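Long-range contacts in putative lipoprotein (PDB 4R7R), which is of unknown function but, as a putative lipoprotein of Clostridium perfringens, is probably held at the cell membrane by an attached lipid: residues 59-64 / 102-107; 68-73 / 83-88. All blocks are in the same frame, centred on the assembly; numbering follows the deposited sequence.

Contact 1: residues 59-64 / 102-107; sequences INEEAL and KDYLSL
Y104 carries CG anti to its carbonyl carbon (chi1 -67°), which raises the phenol ring from strand 103-106 toward the backbone of E61; E61 has its own CG beside its backbone N (chi1 -84°) and an extended chain beyond, which runs past the ring toward K102. This is one edge of the antiparallel sheet: strand 58-59 is outermost, and the loop leaving it folds over the tyrosine. A CH-pi contact forms the centre, with E61 CA 3.8 Å from the centroid of the Y104 ring and nearly straight above it. E62 N lies over the same face, offset toward the rim, while L64 CD2 meets the ring edge at CE1 near the ring plane. E61 CG packs closely on Y104 CE2 at 3.4 Å, its carboxylate turned 62° from the ring plane. On the backbone, I59 N donates to Y104 O at 2.8 Å, and I59 CG1 rests on Y104 CB at 3.7 Å, the two side chains crossing at about a right angle. Water 1 sits between the two backbones, accepting from Y104 N and also lying within hydrogen-bonding distance of I59 O. T92 of strand 90-95 also touches the Y104 side chain, and D103, pointing away from the loop, forms a salt bridge with R101 and hydrogen bonds with H10 N and T11 OG1. At the phenol end, water 2 accepts from K102 N at 2.6 Å, donates to E61 OE2 at 2.9 Å, and lies 3.2 Å from Y104 OH as a third hydrogen-bond partner.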
loop_
_atom_site.group_PDB
_atom_site.type_symbol
_atom_site.label_atom_id
_atom_site.label_comp_id
_atom_site.label_asym_id
_atom_site.label_seq_id
_atom_site.Cartn_x
_atom_site.Cartn_y
_atom_site.Cartn_z
ATOM N N ILE A 59 -8.483 -3.446 -9.369
ATOM C CA ILE A 59 -8.984 -2.864 -10.609
ATOM C C ILE A 59 -7.895 -2.771 -11.682
ATOM O O ILE A 59 -6.725 -3.060 -11.422
ATOM C CB ILE A 59 -9.575 -1.471 -10.357
ATOM C CG1 ILE A 59 -8.495 -0.520 -9.830
ATOM C CG2 ILE A 59 -10.707 -1.568 -9.369
ATOM C CD1 ILE A 59 -8.966 0.877 -9.611
ATOM N N ASN A 60 -8.291 -2.362 -12.882
ATOM C CA ASN A 60 -7.367 -2.218 -14.003
ATOM C C ASN A 60 -6.470 -0.987 -13.923
ATOM O O ASN A 60 -6.738 -0.053 -13.164
ATOM C CB ASN A 60 -8.151 -2.177 -15.315
ATOM C CG ASN A 60 -8.874 -3.482 -15.606
ATOM O OD1 ASN A 60 -8.278 -4.437 -16.107
ATOM N ND2 ASN A 60 -10.167 -3.529 -15.292
ATOM N N GLU A 61 -5.405 -1.003 -14.719
ATOM C CA GLU A 61 -4.517 0.143 -14.870
ATOM C C GLU A 61 -5.293 1.404 -15.195
ATOM O O GLU A 61 -6.156 1.401 -16.070
ATOM C CB GLU A 61 -3.487 -0.100 -15.975
ATOM C CG GLU A 61 -2.266 -0.880 -15.549
ATOM C CD GLU A 61 -1.079 -0.636 -16.466
ATOM O OE1 GLU A 61 -1.269 -0.035 -17.551
ATOM O OE2 GLU A 61 0.046 -1.041 -16.101
ATOM N N GLU A 62 -4.972 2.478 -14.480
ATOM C CA GLU A 62 -5.556 3.791 -14.713
ATOM C C GLU A 62 -4.484 4.849 -14.931
ATOM O O GLU A 62 -3.363 4.710 -14.442
ATOM C CB GLU A 62 -6.411 4.218 -13.527
ATOM C CG GLU A 62 -7.729 3.499 -13.368
ATOM C CD GLU A 62 -8.582 4.151 -12.294
ATOM O OE1 GLU A 62 -8.062 5.062 -11.606
ATOM O OE2 GLU A 62 -9.765 3.769 -12.148
ATOM N N ALA A 63 -4.837 5.914 -15.646
ATOM C CA ALA A 63 -3.998 7.114 -15.697
ATOM C C ALA A 63 -3.928 7.721 -14.299
ATOM O O ALA A 63 -4.879 7.612 -13.527
ATOM C CB ALA A 63 -4.544 8.120 -16.694
ATOM N N LEU A 64 -2.811 8.350 -13.956
ATOM C CA LEU A 64 -2.626 8.764 -12.569
ATOM C C LEU A 64 -2.368 10.251 -12.412
ATOM O O LEU A 64 -1.791 10.877 -13.293
ATOM C CB LEU A 64 -1.478 7.977 -11.930
ATOM C CG LEU A 64 -1.716 6.483 -11.710
ATOM C CD1 LEU A 64 -0.413 5.783 -11.358
ATOM C CD2 LEU A 64 -2.772 6.243 -10.628
ATOM N N LYS A 102 2.113 -2.145 -12.017
ATOM C CA LYS A 102 1.681 -2.072 -10.640
ATOM C C LYS A 102 0.338 -2.763 -10.482
ATOM O O LYS A 102 -0.420 -2.851 -11.442
ATOM C CB LYS A 102 1.578 -0.612 -10.194
ATOM C CG LYS A 102 2.786 0.219 -10.559
ATOM C CD LYS A 102 2.490 1.699 -10.460
ATOM C CE LYS A 102 3.779 2.483 -10.641
ATOM N NZ LYS A 102 3.578 3.953 -10.682
ATOM N N ASP A 103 0.068 -3.274 -9.284
ATOM C CA ASP A 103 -1.286 -3.621 -8.855
ATOM C C ASP A 103 -2.105 -2.339 -8.600
ATOM O O ASP A 103 -1.588 -1.358 -8.050
ATOM C CB ASP A 103 -1.254 -4.459 -7.569
ATOM C CG ASP A 103 -1.068 -5.961 -7.815
ATOM O OD1 ASP A 103 -0.567 -6.400 -8.891
ATOM O OD2 ASP A 103 -1.426 -6.715 -6.882
ATOM N N TYR A 104 -3.376 -2.343 -8.984
ATOM C CA TYR A 104 -4.252 -1.207 -8.704
ATOM C C TYR A 104 -5.404 -1.687 -7.853
ATOM O O TYR A 104 -6.087 -2.664 -8.209
ATOM C CB TYR A 104 -4.776 -0.558 -10.000
ATOM C CG TYR A 104 -3.705 0.117 -10.836
ATOM C CD1 TYR A 104 -3.620 1.514 -10.906
ATOM C CD2 TYR A 104 -2.771 -0.642 -11.555
ATOM C CE1 TYR A 104 -2.630 2.140 -11.680
ATOM C CE2 TYR A 104 -1.771 -0.032 -12.318
ATOM C CZ TYR A 104 -1.705 1.356 -12.382
ATOM O OH TYR A 104 -0.715 1.949 -13.141
ATOM N N LEU A 105 -5.637 -1.004 -6.738
ATOM C CA LEU A 105 -6.730 -1.368 -5.858
ATOM C C LEU A 105 -7.563 -0.143 -5.508
ATOM O O LEU A 105 -7.014 0.939 -5.304
ATOM C CB LEU A 105 -6.215 -2.018 -4.572
ATOM C CG LEU A 105 -5.186 -3.155 -4.597
ATOM C CD1 LEU A 105 -3.783 -2.670 -4.872
ATOM C CD2 LEU A 105 -5.201 -3.873 -3.257
ATOM N N SER A 106 -8.882 -0.320 -5.454
ATOM C CA SER A 106 -9.772 0.633 -4.804
ATOM C C SER A 106 -10.141 0.085 -3.428
ATOM O O SER A 106 -10.467 -1.099 -3.290
ATOM C CB SER A 106 -11.029 0.876 -5.637
ATOM O OG SER A 106 -11.957 1.690 -4.930
ATOM N N LEU A 107 -10.100 0.946 -2.414
ATOM C CA LEU A 107 -10.302 0.523 -1.026
ATOM C C LEU A 107 -11.586 1.041 -0.426
ATOM O O LEU A 107 -11.680 1.165 0.787
ATOM C CB LEU A 107 -9.137 0.991 -0.138
ATOM C CG LEU A 107 -7.752 0.502 -0.549
ATOM C CD1 LEU A 107 -6.684 0.886 0.487
ATOM C CD2 LEU A 107 -7.792 -0.993 -0.761
HETATM O O HOH W 1 -4.401 -4.510 -10.607
HETATM O O HOH W 2 1.492 -0.268 -13.760
#

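Contact 2: residues 68-73 / 83-88; sequences PLYKIF and IDIYGD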
loop_
_atom_site.group_PDB
_atom_site.type_symbol
_atom_site.label_atom_id
_atom_site.label_comp_id
_atom_site.label_asym_id
_atom_site.label_seq_id
_atom_site.Cartn_x
_atom_site.Cartn_y
_atom_site.Cartn_z
ATOM N N PRO A 68 1.405 10.555 -5.893
ATOM C CA PRO A 68 0.690 10.104 -4.703
ATOM C C PRO A 68 0.669 11.167 -3.621
ATOM O O PRO A 68 1.433 12.135 -3.667
ATOM C CB PRO A 68 1.507 8.888 -4.238
ATOM C CG PRO A 68 2.849 9.074 -4.867
ATOM C CD PRO A 68 2.559 9.695 -6.186
ATOM N N LEU A 69 -0.213 10.981 -2.650
ATOM C CA LEU A 69 -0.196 11.789 -1.457
ATOM C C LEU A 69 0.938 11.294 -0.557
ATOM O O LEU A 69 1.708 12.076 0.009
ATOM C CB LEU A 69 -1.552 11.708 -0.751
ATOM C CG LEU A 69 -2.711 12.245 -1.604
ATOM C CD1 LEU A 69 -4.020 12.141 -0.848
ATOM C CD2 LEU A 69 -2.468 13.690 -2.080
ATOM N N TYR A 70 1.040 9.976 -0.451
ATOM C CA TYR A 70 2.004 9.342 0.425
ATOM C C TYR A 70 2.606 8.119 -0.241
ATOM O O TYR A 70 2.001 7.508 -1.140
ATOM C CB TYR A 70 1.362 8.893 1.741
ATOM C CG TYR A 70 0.717 9.974 2.568
ATOM C CD1 TYR A 70 1.488 10.852 3.335
ATOM C CD2 TYR A 70 -0.666 10.096 2.616
ATOM C CE1 TYR A 70 0.893 11.837 4.113
ATOM C CE2 TYR A 70 -1.268 11.072 3.402
ATOM C CZ TYR A 70 -0.484 11.939 4.143
ATOM O OH TYR A 70 -1.087 12.909 4.904
ATOM N N LYS A 71 3.772 7.735 0.259
ATOM C CA LYS A 71 4.453 6.548 -0.200
ATOM C C LYS A 71 4.784 5.688 1.015
ATOM O O LYS A 71 5.397 6.155 1.987
ATOM C CB LYS A 71 5.710 6.938 -0.972
ATOM C CG LYS A 71 6.011 6.084 -2.177
ATOM C CD LYS A 71 7.183 6.668 -2.991
ATOM C CE LYS A 71 7.464 5.803 -4.201
ATOM N NZ LYS A 71 6.413 5.955 -5.229
ATOM N N ILE A 72 4.343 4.440 0.964
ATOM C CA ILE A 72 4.619 3.462 2.002
ATOM C C ILE A 72 5.716 2.457 1.567
ATOM O O ILE A 72 5.556 1.712 0.587
ATOM C CB ILE A 72 3.321 2.714 2.375
ATOM C CG1 ILE A 72 2.245 3.715 2.838
ATOM C CG2 ILE A 72 3.596 1.641 3.423
ATOM C CD1 ILE A 72 0.899 3.087 3.340
ATOM N N PHE A 73 6.832 2.449 2.291
ATOM C CA PHE A 73 7.908 1.494 2.026
ATOM C C PHE A 73 7.834 0.347 3.002
ATOM O O PHE A 73 8.067 0.519 4.202
ATOM C CB PHE A 73 9.279 2.171 2.097
ATOM C CG PHE A 73 9.501 3.149 0.995
ATOM C CD1 PHE A 73 9.882 2.716 -0.261
ATOM C CD2 PHE A 73 9.268 4.504 1.193
ATOM C CE1 PHE A 73 10.070 3.611 -1.299
ATOM C CE2 PHE A 73 9.453 5.403 0.165
ATOM C CZ PHE A 73 9.853 4.953 -1.092
ATOM N N ILE A 83 3.782 0.946 -1.616
ATOM C CA ILE A 83 2.384 1.278 -1.839
ATOM C C ILE A 83 2.254 2.792 -2.027
ATOM O O ILE A 83 2.635 3.574 -1.140
ATOM C CB ILE A 83 1.475 0.833 -0.677
ATOM C CG1 ILE A 83 1.734 -0.625 -0.307
ATOM C CG2 ILE A 83 0.000 1.039 -1.040
ATOM C CD1 ILE A 83 0.966 -1.079 0.920
ATOM N N ASP A 84 1.737 3.210 -3.180
ATOM C CA ASP A 84 1.505 4.629 -3.399
ATOM C C ASP A 84 0.071 4.961 -2.980
ATOM O O ASP A 84 -0.864 4.263 -3.375
ATOM C CB ASP A 84 1.761 5.011 -4.862
ATOM C CG ASP A 84 3.243 4.926 -5.248
ATOM O OD1 ASP A 84 4.107 5.121 -4.360
ATOM O OD2 ASP A 84 3.551 4.677 -6.443
ATOM N N ILE A 85 -0.108 6.008 -2.172
ATOM C CA ILE A 85 -1.446 6.389 -1.720
ATOM C C ILE A 85 -2.001 7.610 -2.473
ATOM O O ILE A 85 -1.431 8.706 -2.406
ATOM C CB ILE A 85 -1.442 6.691 -0.202
ATOM C CG1 ILE A 85 -0.775 5.544 0.573
ATOM C CG2 ILE A 85 -2.849 6.969 0.294
ATOM C CD1 ILE A 85 -1.398 4.204 0.289
ATOM N N TYR A 86 -3.109 7.423 -3.187
ATOM C CA TYR A 86 -3.785 8.533 -3.873
ATOM C C TYR A 86 -5.110 8.910 -3.210
ATOM O O TYR A 86 -5.454 8.409 -2.130
ATOM C CB TYR A 86 -4.043 8.183 -5.338
ATOM C CG TYR A 86 -2.780 7.862 -6.087
ATOM C CD1 TYR A 86 -2.099 8.845 -6.801
ATOM C CD2 TYR A 86 -2.249 6.587 -6.046
ATOM C CE1 TYR A 86 -0.938 8.560 -7.470
ATOM C CE2 TYR A 86 -1.091 6.286 -6.711
ATOM C CZ TYR A 86 -0.436 7.276 -7.424
ATOM O OH TYR A 86 0.726 6.951 -8.077
ATOM N N GLY A 87 -5.855 9.794 -3.864
ATOM C CA GLY A 87 -7.162 10.189 -3.372
ATOM C C GLY A 87 -8.206 9.113 -3.601
ATOM O O GLY A 87 -7.942 8.131 -4.290
ATOM N N ASP A 88 -9.380 9.290 -3.000
ATOM C CA ASP A 88 -10.519 8.399 -3.222
ATOM C C ASP A 88 -10.260 6.939 -2.904
ATOM O O ASP A 88 -10.936 6.075 -3.459
ATOM C CB ASP A 88 -10.989 8.494 -4.673
ATOM C CG ASP A 88 -11.769 9.752 -4.947
ATOM O OD1 ASP A 88 -11.796 10.657 -4.068
ATOM O OD2 ASP A 88 -12.360 9.830 -6.051
#
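The Y86 ring has P68 over one face: P68 CA lies 4.0 Å from the ring centroid in a CH-pi contact, P68 CB sits above the plane toward the rim, and P68 CD reaches Y86 CE1 at 3.9 Å. The Y70 ring instead receives I85 CG2 at its edge, near its plane. Y70 and I85 belong to a beta hairpin, and P68 and Y86 lie just beyond the ends of its strands; these, 70-75 and 80-85, run antiparallel, interrupted near one end by a classic beta bulge: L69 and Y70 both face I85. I85 O accepts a bond from L69 N at 2.6 Å and a weak, longer one from Y70 N, while I85 N returns a nearly straight bond to Y70 O. I72 and I83 bond in both directions, and I72 CD1 meets I85 CD1 at 4.0 Å on the apolar face shared with Y70. On the other face, K71 and D84 lie side by side; a bend at the end of the lysine (chi4 73°) brings NZ to D84 OD1 at 2.6 Å, a salt bridge on the syn side, 22° out of the carboxylate plane. Y94 OH bonds to both K71 NZ and D84 OD2, closing the polar cluster. Strand 24-29 borders strand 70-75 and strand 90-95 borders strand 80-85, while helix 116-125 covers the apolar face through L116, C120 and Q121, which touch I85 and Y70.

Overall arrangement
From the N terminus the chain forms helix 9-17, the neighbouring strands 24-29 and 35-37, and helix 45-52 before reaching strand 58-59 at the far edge of the sheet. There contact 1 opens a loop that closes when strand 103-106 returns beside it. Contact 2 is nested wholly inside: residues 68-73 enter the middle of the sheet, and after the rest of the two strands and the turn between them, residues 83-88 close the hairpin. Strand 90-95 then fills the place between this hairpin and strand 103-106. Contact 1 thus lies at the sheet edge and contact 2 in its interior. Their centres lie about 12 Å apart, and they meet directly where L64 CD1 packs 3.7 Å from Y86 OH.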